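Local coordinates for mandelate racemase / muconate lactonizing enzyme, C-terminal domain protein (PDB 4JHM) that is of unknown function but belongs to the enolase superfamily, pairing an N-terminal capping domain with a C-terminal barrel-type domain of alternating strands and helices, at residues A[257-260]-A[264-267]. Residues are numbered along the deposited sequence; the frame is centred on the assembly and turned at random.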
loop_
_atom_site.group_PDB
_atom_site.type_symbol
_atom_site.label_atom_id
_atom_site.label_comp_id
_atom_site.label_asym_id
_atom_site.label_seq_id
_atom_site.Cartn_x
_atom_site.Cartn_y
_atom_site.Cartn_z
ATOM N N VAL A 257 -2.372 16.519 -12.905
ATOM C CA VAL A 257 -2.953 17.203 -11.753
ATOM C C VAL A 257 -3.721 16.216 -10.881
ATOM O O VAL A 257 -3.633 16.246 -9.650
ATOM C CB VAL A 257 -3.933 18.307 -12.196
ATOM C CG1 VAL A 257 -4.791 18.762 -11.023
ATOM C CG2 VAL A 257 -3.178 19.481 -12.804
ATOM N N THR A 258 -4.482 15.343 -11.529
ATOM C CA THR A 258 -5.293 14.377 -10.816
ATOM C C THR A 258 -4.412 13.465 -9.980
ATOM O O THR A 258 -4.684 13.219 -8.807
ATOM C CB THR A 258 -6.127 13.539 -11.795
ATOM O OG1 THR A 258 -7.166 14.360 -12.350
ATOM C CG2 THR A 258 -6.739 12.322 -11.091
ATOM N N HIS A 259 -3.348 12.971 -10.600
ATOM C CA HIS A 259 -2.420 12.071 -9.944
ATOM C C HIS A 259 -1.705 12.734 -8.762
ATOM O O HIS A 259 -1.533 12.118 -7.705
ATOM C CB HIS A 259 -1.386 11.589 -10.955
ATOM C CG HIS A 259 -0.390 10.634 -10.380
ATOM N ND1 HIS A 259 0.813 11.045 -9.850
ATOM C CD2 HIS A 259 -0.422 9.288 -10.244
ATOM C CE1 HIS A 259 1.483 9.993 -9.417
ATOM N NE2 HIS A 259 0.755 8.914 -9.643
ATOM N N ALA A 260 -1.283 13.984 -8.949
ATOM C CA ALA A 260 -0.540 14.717 -7.925
ATOM C C ALA A 260 -1.367 14.870 -6.653
ATOM O O ALA A 260 -0.905 14.583 -5.549
ATOM C CB ALA A 260 -0.128 16.083 -8.451
ATOM N N GLY A 264 -0.838 12.989 -2.919
ATOM C CA GLY A 264 -0.407 13.917 -1.874
ATOM C C GLY A 264 0.867 14.689 -2.185
ATOM O O GLY A 264 1.665 14.968 -1.293
HETATM N N MSE A 265 1.052 15.048 -3.451
HETATM C CA MSE A 265 2.199 15.849 -3.866
HETATM C C MSE A 265 2.020 17.309 -3.569
HETATM O O MSE A 265 2.998 18.013 -3.317
HETATM C CB MSE A 265 2.377 15.730 -5.371
HETATM C CG MSE A 265 2.703 14.297 -5.761
HETATM SE SE MSE A 265 3.291 14.274 -7.632
HETATM C CE MSE A 265 3.159 12.328 -7.883
ATOM N N TRP A 266 0.772 17.777 -3.609
ATOM C CA TRP A 266 0.473 19.201 -3.500
ATOM C C TRP A 266 -0.545 19.528 -2.416
ATOM O O TRP A 266 -1.435 18.730 -2.125
ATOM C CB TRP A 266 -0.106 19.706 -4.813
ATOM C CG TRP A 266 0.749 19.499 -6.021
ATOM C CD1 TRP A 266 2.103 19.352 -6.060
ATOM C CD2 TRP A 266 0.303 19.470 -7.379
ATOM N NE1 TRP A 266 2.524 19.209 -7.362
ATOM C CE2 TRP A 266 1.436 19.281 -8.189
ATOM C CE3 TRP A 266 -0.949 19.575 -7.988
ATOM C CZ2 TRP A 266 1.354 19.198 -9.573
ATOM C CZ3 TRP A 266 -1.026 19.489 -9.360
ATOM C CH2 TRP A 266 0.118 19.305 -10.137
ATOM N N SER A 267 -0.431 20.727 -1.853
ATOM C CA SER A 267 -1.455 21.273 -0.954
ATOM C C SER A 267 -2.481 22.094 -1.739
ATOM O O SER A 267 -3.558 22.416 -1.236
ATOM C CB SER A 267 -0.809 22.160 0.099
ATOM O OG SER A 267 0.286 21.509 0.706
#
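Ala-260 and Met-265 join through the backbone in a Schellman motif that ends helix 254-262 in the barrel domain. Met-265 N donates to Ala-260 O over 2.9 Å. Gly-264 is the C-prime residue; its positive phi of 72°, easily adopted without a side chain, turns the chain across the helix end, so that the side chains of Met-265 and Trp-266 point back beside the last turns.

The methyl of Ala-260 makes a CH-pi contact with Trp-266, its CB 3.3 Å from the centroid of the six-membered ring and almost on the ring normal. A side chain as small as alanine lets the flat indole lie close to the helix. One turn earlier, the branched Val-257 offers its methyls to the same ring, and Val-257 CG2 lies 4.1 Å from Trp-266 CZ3.

Met-265, modelled as selenomethionine with SE in place of the sulphur, runs back along the flank of the last turn, extended beyond CG, its SE 4.0 Å from Ala-260 CB, while helix 230-239 supplies Phe-230 and Gln-234 as further neighbours. Its long, unbranched chain can reach from the helix end to His-259. That histidine, whose ring also meets His-259 of a neighbouring subunit, has CG anti to its own N (chi1 -179°), a torsion that carries the imidazole to the end of Met-265. There the methyl CE sits at the ring edge, near its plane, beside ND1 and CE1.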